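Local coordinates for protein hydrolase (PDB 1UFO) that probably acts as a hydrolase of the alpha/beta hydrolase fold, with a substrate that is not known, at residues H120-L123 and A124-F127; K89-A92 and R93-A96; V186-A189 and R190-K193; E192-L195 and E196-P200; A42-P45 and G46-E49. All coordinates share one frame; numbering follows the deposited sequence.

Contact 1: H120-L123 and A124-F127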
loop_
_atom_site.group_PDB
_atom_site.type_symbol
_atom_site.label_atom_id
_atom_site.label_comp_id
_atom_site.label_asym_id
_atom_site.label_seq_id
_atom_site.Cartn_x
_atom_site.Cartn_y
_atom_site.Cartn_z
ATOM N N HIS A 120 2.832 1.281 18.656
ATOM C CA HIS A 120 3.931 2.245 18.761
ATOM C C HIS A 120 4.579 2.240 20.155
ATOM O O HIS A 120 5.817 2.238 20.253
ATOM C CB HIS A 120 3.396 3.621 18.391
ATOM C CG HIS A 120 3.440 3.872 16.925
ATOM N ND1 HIS A 120 4.582 4.293 16.266
ATOM C CD2 HIS A 120 2.456 3.802 15.974
ATOM C CE1 HIS A 120 4.291 4.481 14.987
ATOM N NE2 HIS A 120 3.011 4.190 14.778
ATOM N N LEU A 121 3.765 2.236 21.199
ATOM C CA LEU A 121 4.292 2.196 22.556
ATOM C C LEU A 121 5.212 0.931 22.701
ATOM O O LEU A 121 6.267 1.003 23.324
ATOM C CB LEU A 121 3.181 2.086 23.600
ATOM C CG LEU A 121 2.271 3.275 23.818
ATOM C CD1 LEU A 121 1.203 3.012 24.767
ATOM C CD2 LEU A 121 3.171 4.456 24.300
ATOM N N LEU A 122 4.785 -0.218 22.168
ATOM C CA LEU A 122 5.588 -1.439 22.256
ATOM C C LEU A 122 6.896 -1.289 21.509
ATOM O O LEU A 122 7.954 -1.730 22.040
ATOM C CB LEU A 122 4.805 -2.655 21.678
ATOM C CG LEU A 122 3.663 -3.136 22.561
ATOM C CD1 LEU A 122 2.604 -3.983 21.700
ATOM C CD2 LEU A 122 4.223 -3.976 23.746
ATOM N N LEU A 123 6.856 -0.730 20.275
ATOM C CA LEU A 123 8.112 -0.546 19.542
ATOM C C LEU A 123 9.030 0.437 20.286
ATOM O O LEU A 123 10.255 0.228 20.318
ATOM C CB LEU A 123 7.859 -0.029 18.087
ATOM C CG LEU A 123 7.126 -1.011 17.200
ATOM C CD1 LEU A 123 6.767 -0.330 15.918
ATOM C CD2 LEU A 123 7.997 -2.223 16.886
ATOM N N ALA A 124 8.460 1.474 20.879
ATOM C CA ALA A 124 9.313 2.501 21.566
ATOM C C ALA A 124 9.972 1.889 22.791
ATOM O O ALA A 124 11.031 2.387 23.222
ATOM C CB ALA A 124 8.479 3.742 21.955
ATOM N N GLU A 125 9.418 0.796 23.321
ATOM C CA GLU A 125 10.027 0.196 24.512
ATOM C C GLU A 125 10.856 -1.026 24.150
ATOM O O GLU A 125 11.206 -1.843 25.014
ATOM C CB GLU A 125 8.962 -0.085 25.601
ATOM C CG GLU A 125 8.130 -1.296 25.412
ATOM C CD GLU A 125 7.337 -1.684 26.678
ATOM O OE1 GLU A 125 7.018 -2.901 26.778
ATOM O OE2 GLU A 125 7.056 -0.786 27.541
ATOM N N GLY A 126 11.142 -1.164 22.855
ATOM C CA GLY A 126 12.037 -2.219 22.386
ATOM C C GLY A 126 11.462 -3.578 22.099
ATOM O O GLY A 126 12.211 -4.561 21.978
ATOM N N PHE A 127 10.140 -3.660 21.953
ATOM C CA PHE A 127 9.560 -4.968 21.559
ATOM C C PHE A 127 9.881 -5.101 20.042
ATOM O O PHE A 127 9.697 -4.141 19.292
ATOM C CB PHE A 127 8.044 -4.981 21.823
ATOM C CG PHE A 127 7.419 -6.260 21.427
ATOM C CD1 PHE A 127 7.819 -7.450 22.060
ATOM C CD2 PHE A 127 6.518 -6.304 20.425
ATOM C CE1 PHE A 127 7.307 -8.688 21.665
ATOM C CE2 PHE A 127 5.989 -7.573 20.028
ATOM C CZ PHE A 127 6.413 -8.741 20.669
HETATM O O HOH W 1 11.508 -2.116 19.167
#
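Leu-122 and Phe-127 meet where helix 114-124 ends, their CB atoms 4.0 Å apart, and the backbone ties the same pair together. Phe-127 N gives Leu-122 O a bond of 2.9 Å, and inside this loop Gly-126 N reaches Leu-123 O at 3.0 Å from above the carbonyl plane. The two bonds make a Schellman motif with Gly-126 as its C-prime residue. Its phi of 86° reverses the chain, and any CB here would be jammed against the carbonyl oxygen of Glu-125. Leu-122 O is gripped twice, because Glu-125 N also reaches it at 3.2 Å, from the face of that carbonyl opposite to Phe-127 N. A water bridges the turn, 2.9 Å from Leu-123 O and 2.7 Å from Phe-127 O, while CD2 of Leu-123 covers the latter oxygen.

With CG anti to the backbone N (chi1 179°), Phe-127 carries its ring away from the turn, where it packs on Arg-93 and Ala-96 of helix 77-103 and on Leu-107 and Leu-109 of strand 107-112. Glu-125 instead lays CG against the helix end, 3.4 Å from Leu-122 O, and its carboxylate forms salt bridges to Lys-89 and Arg-93. The helix follows the probable nucleophile elbow of the alpha/beta hydrolase fold. An acid at a helix C-terminus would ordinarily meet an unfavourable dipole; here the two neighbouring cations are likely to offset it, and the carbonyls of Leu-122 and Leu-123 are satisfied by the turn's own N-H groups.

Contact 2: K89-A92 and R93-A96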
loop_
_atom_site.group_PDB
_atom_site.type_symbol
_atom_site.label_atom_id
_atom_site.label_comp_id
_atom_site.label_asym_id
_atom_site.label_seq_id
_atom_site.Cartn_x
_atom_site.Cartn_y
_atom_site.Cartn_z
ATOM N N LYS A 89 -0.855 -2.171 26.426
ATOM C CA LYS A 89 0.514 -2.386 26.017
ATOM C C LYS A 89 1.195 -3.449 26.862
ATOM O O LYS A 89 1.836 -4.365 26.326
ATOM C CB LYS A 89 1.319 -1.052 26.173
ATOM C CG LYS A 89 2.802 -1.211 25.845
ATOM C CD LYS A 89 3.698 -0.248 26.631
ATOM C CE LYS A 89 3.676 -0.629 28.090
ATOM N NZ LYS A 89 4.719 0.109 28.856
ATOM N N GLU A 90 1.096 -3.312 28.192
ATOM C CA GLU A 90 1.849 -4.233 29.069
ATOM C C GLU A 90 1.331 -5.649 28.889
ATOM O O GLU A 90 2.132 -6.591 28.877
ATOM C CB GLU A 90 1.731 -3.718 30.504
ATOM C CG GLU A 90 2.499 -4.468 31.535
ATOM C CD GLU A 90 1.759 -5.755 31.951
ATOM O OE1 GLU A 90 2.496 -6.639 32.412
ATOM O OE2 GLU A 90 0.509 -5.861 31.876
ATOM N N GLU A 91 0.022 -5.782 28.745
ATOM C CA GLU A 91 -0.610 -7.118 28.546
ATOM C C GLU A 91 -0.198 -7.690 27.194
ATOM O O GLU A 91 0.112 -8.878 27.059
ATOM C CB GLU A 91 -2.150 -7.017 28.575
ATOM C CG GLU A 91 -2.626 -6.697 30.005
ATOM C CD GLU A 91 -4.009 -6.175 30.069
ATOM O OE1 GLU A 91 -4.606 -5.889 29.016
ATOM O OE2 GLU A 91 -4.513 -6.050 31.225
ATOM N N ALA A 92 -0.218 -6.837 26.155
ATOM C CA ALA A 92 0.091 -7.331 24.832
ATOM C C ALA A 92 1.499 -7.854 24.746
ATOM O O ALA A 92 1.761 -8.836 24.065
ATOM C CB ALA A 92 -0.093 -6.159 23.804
ATOM N N ARG A 93 2.450 -7.194 25.423
ATOM C CA ARG A 93 3.811 -7.678 25.319
ATOM C C ARG A 93 3.894 -9.084 25.961
ATOM O O ARG A 93 4.558 -9.987 25.392
ATOM C CB ARG A 93 4.784 -6.731 26.000
ATOM C CG ARG A 93 6.175 -7.117 25.650
ATOM C CD ARG A 93 7.185 -6.092 26.058
ATOM N NE ARG A 93 8.518 -6.556 25.614
ATOM C CZ ARG A 93 9.556 -5.752 25.467
ATOM N NH1 ARG A 93 10.737 -6.251 25.096
ATOM N NH2 ARG A 93 9.402 -4.439 25.666
ATOM N N ARG A 94 3.214 -9.265 27.093
ATOM C CA ARG A 94 3.250 -10.604 27.749
ATOM C C ARG A 94 2.557 -11.657 26.883
ATOM O O ARG A 94 3.096 -12.795 26.717
ATOM C CB ARG A 94 2.649 -10.555 29.159
ATOM C CG ARG A 94 3.617 -9.856 30.147
ATOM C CD ARG A 94 3.116 -9.960 31.565
ATOM N NE ARG A 94 1.904 -9.162 31.753
ATOM C CZ ARG A 94 0.656 -9.603 31.905
ATOM N NH1 ARG A 94 -0.352 -8.723 32.049
ATOM N NH2 ARG A 94 0.388 -10.905 31.917
ATOM N N VAL A 95 1.443 -11.277 26.268
ATOM C CA VAL A 95 0.732 -12.230 25.396
ATOM C C VAL A 95 1.614 -12.619 24.204
ATOM O O VAL A 95 1.696 -13.781 23.820
ATOM C CB VAL A 95 -0.612 -11.621 24.908
ATOM C CG1 VAL A 95 -1.261 -12.540 23.747
ATOM C CG2 VAL A 95 -1.612 -11.513 26.125
ATOM N N ALA A 96 2.227 -11.637 23.573
ATOM C CA ALA A 96 3.079 -11.879 22.395
ATOM C C ALA A 96 4.255 -12.745 22.742
ATOM O O ALA A 96 4.595 -13.653 21.996
ATOM C CB ALA A 96 3.544 -10.500 21.802
#
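Arg-94 and Glu-90 form an intrahelical i to i+4 salt bridge on helix 77-103, one of the long helices packed on the central sheet of the alpha/beta hydrolase fold. The guanidinium comes side-on, NE and NH1 each taking a different carboxylate oxygen. Arg-94 NE lies 2.7 Å from Glu-90 OE1, which it meets from above the carboxylate plane, and Arg-94 NH1 lies 3.0 Å from Glu-90 OE2, on its syn side and nearly straight at 170°. The two flat groups are turned by 26° from one another. A bend at chi2 of Glu-90 (-80°) swings the acid forward along the helix, toward the arginine one turn on, whose own chain folds at chi3. A leucine in place of Arg-94 would probably leave both oxygens of Glu-90 without these bonds and its carboxylate freer to turn. Arg-94 NH1 also comes within 3.7 Å of Glu-91 CG, approaching obliquely, although the carboxylate of Glu-91 is paired with Arg-65.

Arg-93 runs the other way: its chain, extended from CG to NE, carries NH2 to Glu-125 beyond the end of helix 114-124, while NE pairs with Glu-97. The backbone N of Arg-93 is held by Lys-89 O at 3.0 Å. Ala-92, on the face turned to the sheet, packs on Leu-28 and Leu-30 of strand 25-30. The next turn continues from it: Ala-96 N bonds Ala-92 O at 2.9 Å. The methyl of the later alanine rests on the same acceptor, Ala-96 CB lying 3.3 Å from Ala-92 O.

Contact 3: V186-A189 and R190-K193; sequences VPLA and RMEK
The first turn of helix 188-198, the crossover helix of the beta-alpha-beta unit made with strands 175-180 and 207-212, packs Pro-187 and Leu-188 against Arg-190, Met-191 and Glu-192. Pro-187 sits at the N-cap position, and its carbonyl oxygen takes Arg-190 N at 2.8 Å from above the carbonyl plane. The proline ring and the arginine lie side by side, Pro-187 CD 3.8 Å from Arg-190 CG. Bends at chi2 (-57°) and chi3 then steer the guanidinium outward, where NH1 bonds Pro-141 O.

Leu-188 divides its branches: CD1 runs alongside selenomethionine Met-191, 3.9 Å from CE, and CD2 reaches Glu-192 OE2 at 3.8 Å. Both apolar chains face the sheet, on His-179 and Val-211. An alanine at Leu-188 would probably open a gap beside CE of Met-191 and leave the chain of Glu-192 less confined. Val-186, just ahead, touches His-217, and its N bonds Asp-183 OD2; Asp-183 and His-217, with Ser-113, have a geometry consistent with a Ser-His-Asp triad. The helix start thus joins an apolar inner side to a polar outer one, and the residue leading into it, Val-186, borders the probable active site.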
loop_
_atom_site.group_PDB
_atom_site.type_symbol
_atom_site.label_atom_id
_atom_site.label_comp_id
_atom_site.label_asym_id
_atom_site.label_seq_id
_atom_site.Cartn_x
_atom_site.Cartn_y
_atom_site.Cartn_z
ATOM N N VAL A 186 -8.644 10.438 13.580
ATOM C CA VAL A 186 -7.184 10.527 13.510
ATOM C C VAL A 186 -6.898 11.175 12.162
ATOM O O VAL A 186 -6.872 10.512 11.120
ATOM C CB VAL A 186 -6.497 9.202 13.583
ATOM C CG1 VAL A 186 -4.956 9.394 13.461
ATOM C CG2 VAL A 186 -6.874 8.525 14.937
ATOM N N PRO A 187 -6.707 12.515 12.149
ATOM C CA PRO A 187 -6.454 13.224 10.879
ATOM C C PRO A 187 -5.259 12.637 10.163
ATOM O O PRO A 187 -4.274 12.253 10.792
ATOM C CB PRO A 187 -6.101 14.652 11.345
ATOM C CG PRO A 187 -6.969 14.796 12.624
ATOM C CD PRO A 187 -6.709 13.467 13.300
ATOM N N LEU A 188 -5.355 12.571 8.835
ATOM C CA LEU A 188 -4.238 12.120 8.021
ATOM C C LEU A 188 -2.922 12.767 8.404
ATOM O O LEU A 188 -1.856 12.099 8.454
ATOM C CB LEU A 188 -4.531 12.358 6.531
ATOM C CG LEU A 188 -3.444 11.889 5.547
ATOM C CD1 LEU A 188 -3.473 10.376 5.535
ATOM C CD2 LEU A 188 -3.713 12.421 4.131
ATOM N N ALA A 189 -2.970 14.049 8.788
ATOM C CA ALA A 189 -1.731 14.714 9.134
ATOM C C ALA A 189 -1.027 14.122 10.372
ATOM O O ALA A 189 0.192 14.228 10.446
ATOM C CB ALA A 189 -2.016 16.227 9.354
ATOM N N ARG A 190 -1.785 13.532 11.289
ATOM C CA ARG A 190 -1.155 12.907 12.499
ATOM C C ARG A 190 -0.358 11.666 12.054
ATOM O O ARG A 190 0.690 11.318 12.631
ATOM C CB ARG A 190 -2.213 12.480 13.536
ATOM C CG ARG A 190 -2.969 13.726 14.067
ATOM C CD ARG A 190 -2.025 14.716 14.649
ATOM N NE ARG A 190 -1.838 14.402 16.026
ATOM C CZ ARG A 190 -1.149 15.132 16.869
ATOM N NH1 ARG A 190 -1.046 14.695 18.103
ATOM N NH2 ARG A 190 -0.623 16.292 16.504
HETATM N N MSE A 191 -0.894 10.900 11.103
HETATM C CA MSE A 191 -0.180 9.754 10.599
HETATM C C MSE A 191 1.053 10.227 9.854
HETATM O O MSE A 191 2.120 9.707 10.007
HETATM C CB MSE A 191 -1.085 8.951 9.664
HETATM C CG MSE A 191 -0.369 7.675 9.078
HETATM SE SE MSE A 191 0.704 8.022 7.500
HETATM C CE MSE A 191 -0.775 7.697 6.492
ATOM N N GLU A 192 0.926 11.319 9.092
ATOM C CA GLU A 192 2.113 11.790 8.354
ATOM C C GLU A 192 3.225 12.312 9.360
ATOM O O GLU A 192 4.429 12.073 9.132
ATOM C CB GLU A 192 1.640 12.922 7.395
ATOM C CG GLU A 192 0.878 12.333 6.198
ATOM C CD GLU A 192 0.109 13.392 5.300
ATOM O OE1 GLU A 192 -0.465 14.420 5.813
ATOM O OE2 GLU A 192 0.026 13.195 4.066
ATOM N N LYS A 193 2.766 12.950 10.430
ATOM C CA LYS A 193 3.669 13.482 11.470
ATOM C C LYS A 193 4.367 12.293 12.127
ATOM O O LYS A 193 5.555 12.358 12.489
ATOM C CB LYS A 193 2.871 14.217 12.511
ATOM C CG LYS A 193 3.625 14.832 13.670
ATOM C CD LYS A 193 2.551 15.301 14.598
ATOM C CE LYS A 193 2.976 15.442 16.001
ATOM N NZ LYS A 193 3.784 16.686 16.096
#

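Contact 4: E192-L195 and E196-P200; sequences EKTL and EALRP
The methyl CG2 of Thr-194 points opposite to the amide nitrogen, with OG1 at chi1 -65°, and Leu-198 turns CG anti to its carbonyl carbon (chi1 -71°); the two groups end side by side one helical turn apart, CG2 of Thr-194 4.1 Å from CD1 of Leu-198. Leu-198 also folds over the Thr-194 carbonyl, CG lying 3.4 Å from O, which accepts Leu-198 N at 3.0 Å. Thr-194 OG1, on the other branch, is turned toward the preceding turn and the neighbouring loop, where it meets Arg-190 O, Gly-139 N and Ser-138 OG. The methyl and the leucine share a further neighbour, His-120 of helix 114-124, so helix 188-198 packs on helix 114-124 here.

Next along the chain Leu-195 O receives Arg-199 N at 2.8 Å and, weakly, Leu-198 N; Arg-199 and Pro-200 lie in a 3-10 segment. Leu-195 itself packs on Leu-207 and Arg-209 of strand 207-212 and touches Glu-213 of the second subunit.

On the solvent side a bend at chi2 of Glu-196 lets the acid meet the arginine three residues on. Arg-199 grips it side-on, NE at 2.6 Å and NH1 at 2.8 Å from the single oxygen OE2 of Glu-196. Both nitrogens keep this oxygen near the guanidinium plane, while Pro-200 CG lies 3.6 Å above one face of the Arg-199 guanidinium, offset toward the rim. Concentrating two donors on one oxygen would probably draw the negative charge toward OE2, and the ionic pair joins Glu-196 to the 3-10 residue Arg-199, the proline adding cover but no N-H.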
loop_
_atom_site.group_PDB
_atom_site.type_symbol
_atom_site.label_atom_id
_atom_site.label_comp_id
_atom_site.label_asym_id
_atom_site.label_seq_id
_atom_site.Cartn_x
_atom_site.Cartn_y
_atom_site.Cartn_z
ATOM N N GLU A 192 0.926 11.319 9.092
ATOM C CA GLU A 192 2.113 11.790 8.354
ATOM C C GLU A 192 3.225 12.312 9.360
ATOM O O GLU A 192 4.429 12.073 9.132
ATOM C CB GLU A 192 1.640 12.922 7.395
ATOM C CG GLU A 192 0.878 12.333 6.198
ATOM C CD GLU A 192 0.109 13.392 5.300
ATOM O OE1 GLU A 192 -0.465 14.420 5.813
ATOM O OE2 GLU A 192 0.026 13.195 4.066
ATOM N N LYS A 193 2.766 12.950 10.430
ATOM C CA LYS A 193 3.669 13.482 11.470
ATOM C C LYS A 193 4.367 12.293 12.127
ATOM O O LYS A 193 5.555 12.358 12.489
ATOM C CB LYS A 193 2.871 14.217 12.511
ATOM C CG LYS A 193 3.625 14.832 13.670
ATOM C CD LYS A 193 2.551 15.301 14.598
ATOM C CE LYS A 193 2.976 15.442 16.001
ATOM N NZ LYS A 193 3.784 16.686 16.096
ATOM N N THR A 194 3.621 11.185 12.254
ATOM C CA THR A 194 4.288 9.997 12.830
ATOM C C THR A 194 5.457 9.509 11.948
ATOM O O THR A 194 6.595 9.244 12.386
ATOM C CB THR A 194 3.234 8.862 12.959
ATOM O OG1 THR A 194 2.260 9.269 13.894
ATOM C CG2 THR A 194 3.840 7.545 13.463
ATOM N N LEU A 195 5.181 9.361 10.648
ATOM C CA LEU A 195 6.179 8.876 9.746
ATOM C C LEU A 195 7.348 9.834 9.601
ATOM O O LEU A 195 8.423 9.408 9.478
ATOM C CB LEU A 195 5.560 8.574 8.383
ATOM C CG LEU A 195 5.214 7.086 8.141
ATOM C CD1 LEU A 195 4.410 6.433 9.173
ATOM C CD2 LEU A 195 4.473 7.070 6.876
ATOM N N GLU A 196 7.086 11.122 9.626
ATOM C CA GLU A 196 8.156 12.080 9.485
ATOM C C GLU A 196 9.048 12.059 10.729
ATOM O O GLU A 196 10.286 12.196 10.615
ATOM C CB GLU A 196 7.580 13.481 9.262
ATOM C CG GLU A 196 8.779 14.498 9.072
ATOM C CD GLU A 196 9.831 14.007 8.015
ATOM O OE1 GLU A 196 9.423 13.684 6.878
ATOM O OE2 GLU A 196 11.064 13.911 8.323
ATOM N N ALA A 197 8.467 11.795 11.914
ATOM C CA ALA A 197 9.269 11.745 13.117
ATOM C C ALA A 197 10.148 10.520 13.087
ATOM O O ALA A 197 11.293 10.511 13.594
ATOM C CB ALA A 197 8.399 11.756 14.392
ATOM N N LEU A 198 9.634 9.428 12.502
ATOM C CA LEU A 198 10.379 8.177 12.493
ATOM C C LEU A 198 11.358 8.066 11.314
ATOM O O LEU A 198 12.325 7.306 11.452
ATOM C CB LEU A 198 9.394 6.994 12.349
ATOM C CG LEU A 198 8.565 6.776 13.640
ATOM C CD1 LEU A 198 7.488 5.720 13.406
ATOM C CD2 LEU A 198 9.405 6.290 14.791
ATOM N N ARG A 199 11.056 8.751 10.216
ATOM C CA ARG A 199 11.897 8.662 9.008
ATOM C C ARG A 199 13.407 8.654 9.183
ATOM O O ARG A 199 14.072 7.813 8.588
ATOM C CB ARG A 199 11.556 9.761 8.009
ATOM C CG ARG A 199 12.573 9.849 6.892
ATOM C CD ARG A 199 12.311 11.148 6.090
ATOM N NE ARG A 199 12.555 12.352 6.893
ATOM C CZ ARG A 199 13.745 12.782 7.291
ATOM N NH1 ARG A 199 13.819 13.879 8.029
ATOM N NH2 ARG A 199 14.857 12.148 6.937
ATOM N N PRO A 200 13.986 9.558 9.993
ATOM C CA PRO A 200 15.446 9.563 10.153
ATOM C C PRO A 200 15.981 8.294 10.804
ATOM O O PRO A 200 17.168 7.996 10.694
ATOM C CB PRO A 200 15.695 10.783 11.026
ATOM C CG PRO A 200 14.401 11.641 10.895
ATOM C CD PRO A 200 13.342 10.651 10.763
#

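Contact 5: A42-P45 and G46-E49; sequences ALLP and GYAE
The ring of Tyr-47 carries Leu-44 on one face and the carbonyl oxygen of Pro-45 at an edge. CB of Leu-44 stands 4.0 Å from the centroid of the Tyr-47 ring and 17° off the normal, a CH-pi contact offset toward the rim on the CD2 side. Farther along, the CD2 branch of Leu-44 reaches CZ of Tyr-47 at 3.9 Å, so the leucine follows the ring from its root to the phenol end. At the rim Pro-45 O approaches CD2 of Tyr-47 near the ring plane, at 3.4 Å. With CG anti to the carbonyl carbon (chi1 -80°), Tyr-47 folds its ring back over the turn it closes.

The phenol oxygen is held outside: OH bonds Ala-224 O of helix 221-236, and the ring lies among Leu-228 and Leu-231 of that helix and Leu-133 and Phe-135 of strand 132-135. Leu-44 packs on Leu-27 and Ala-29 of strand 25-30.

The backbone bond from Tyr-47 N to Leu-44 O is weak, at 3.4 Å. A water bridges the loop, donating to Leu-44 O at 3.0 Å and to Glu-49 OE1 at 3.1 Å while accepting from Ala-48 N at 2.9 Å. The acid's second oxygen is bound to Arg-18. Gly-46 takes a phi of 81°, where a CB would clash with Pro-45 O. Proline followed by glycine at the two corner positions is the classic sequence of a type II beta turn, used here in the loop joining helix 37-42 to strand 52-56.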
loop_
_atom_site.group_PDB
_atom_site.type_symbol
_atom_site.label_atom_id
_atom_site.label_comp_id
_atom_site.label_asym_id
_atom_site.label_seq_id
_atom_site.Cartn_x
_atom_site.Cartn_y
_atom_site.Cartn_z
ATOM N N ALA A 42 -12.494 -9.756 13.012
ATOM C CA ALA A 42 -13.438 -9.796 11.908
ATOM C C ALA A 42 -13.056 -8.825 10.776
ATOM O O ALA A 42 -13.497 -9.029 9.665
ATOM C CB ALA A 42 -14.851 -9.424 12.418
ATOM N N LEU A 43 -12.243 -7.823 11.123
ATOM C CA LEU A 43 -11.819 -6.828 10.097
ATOM C C LEU A 43 -10.538 -7.318 9.380
ATOM O O LEU A 43 -9.988 -6.527 8.546
ATOM C CB LEU A 43 -11.557 -5.475 10.837
ATOM C CG LEU A 43 -12.844 -4.794 11.393
ATOM C CD1 LEU A 43 -12.440 -3.729 12.402
ATOM C CD2 LEU A 43 -13.723 -4.289 10.271
ATOM N N LEU A 44 -10.054 -8.518 9.656
ATOM C CA LEU A 44 -8.869 -9.050 8.973
ATOM C C LEU A 44 -9.269 -10.291 8.137
ATOM O O LEU A 44 -8.726 -11.366 8.302
ATOM C CB LEU A 44 -7.759 -9.406 9.966
ATOM C CG LEU A 44 -7.337 -8.204 10.839
ATOM C CD1 LEU A 44 -6.390 -8.607 11.938
ATOM C CD2 LEU A 44 -6.666 -7.105 10.027
ATOM N N PRO A 45 -10.207 -10.112 7.230
ATOM C CA PRO A 45 -10.616 -11.261 6.406
ATOM C C PRO A 45 -9.451 -11.801 5.561
ATOM O O PRO A 45 -8.605 -11.053 5.071
ATOM C CB PRO A 45 -11.755 -10.667 5.556
ATOM C CG PRO A 45 -11.276 -9.261 5.284
ATOM C CD PRO A 45 -10.806 -8.858 6.718
ATOM N N GLY A 46 -9.426 -13.133 5.394
ATOM C CA GLY A 46 -8.416 -13.793 4.607
ATOM C C GLY A 46 -7.046 -14.059 5.231
ATOM O O GLY A 46 -6.234 -14.774 4.658
ATOM N N TYR A 47 -6.805 -13.490 6.397
ATOM C CA TYR A 47 -5.504 -13.610 7.010
ATOM C C TYR A 47 -5.291 -15.044 7.537
ATOM O O TYR A 47 -4.261 -15.618 7.229
ATOM C CB TYR A 47 -5.357 -12.609 8.162
ATOM C CG TYR A 47 -5.022 -11.181 7.772
ATOM C CD1 TYR A 47 -3.952 -10.572 8.370
ATOM C CD2 TYR A 47 -5.800 -10.462 6.877
ATOM C CE1 TYR A 47 -3.595 -9.198 8.084
ATOM C CE2 TYR A 47 -5.509 -9.103 6.591
ATOM C CZ TYR A 47 -4.396 -8.513 7.220
ATOM O OH TYR A 47 -4.095 -7.200 6.959
ATOM N N ALA A 48 -6.295 -15.567 8.231
ATOM C CA ALA A 48 -6.148 -16.940 8.745
ATOM C C ALA A 48 -6.090 -17.917 7.595
ATOM O O ALA A 48 -5.256 -18.873 7.592
ATOM C CB ALA A 48 -7.255 -17.222 9.723
ATOM N N GLU A 49 -6.906 -17.654 6.564
ATOM C CA GLU A 49 -6.891 -18.553 5.391
ATOM C C GLU A 49 -5.566 -18.611 4.655
ATOM O O GLU A 49 -5.245 -19.582 3.927
ATOM C CB GLU A 49 -8.033 -18.118 4.443
ATOM C CG GLU A 49 -9.372 -18.234 5.032
ATOM C CD GLU A 49 -9.800 -17.112 5.975
ATOM O OE1 GLU A 49 -9.035 -16.168 6.232
ATOM O OE2 GLU A 49 -10.927 -17.183 6.477
HETATM O O HOH W 2 -8.885 -14.334 8.702
#

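How the contacts relate
Contact 1 is the buried one, contacts 2, 4 and 5 are partly buried, and contact 3 lies at the surface. Contacts 1 and 2 bring the end of helix 114-124 against helix 77-103, both by apolar packing and by paired charges. Contacts 3 and 4 are successive parts of helix 188-198, sharing Glu-192 and Lys-193, and contact 4 also touches contact 1. Contact 5 stands apart, about 25 Å from contact 1 between centres and across the chain's centre from it. Two are chain reversals, a Schellman end and a type II turn; exposed acids carry a salt bridge across contact 2 and another within segment 196-200 of contact 4.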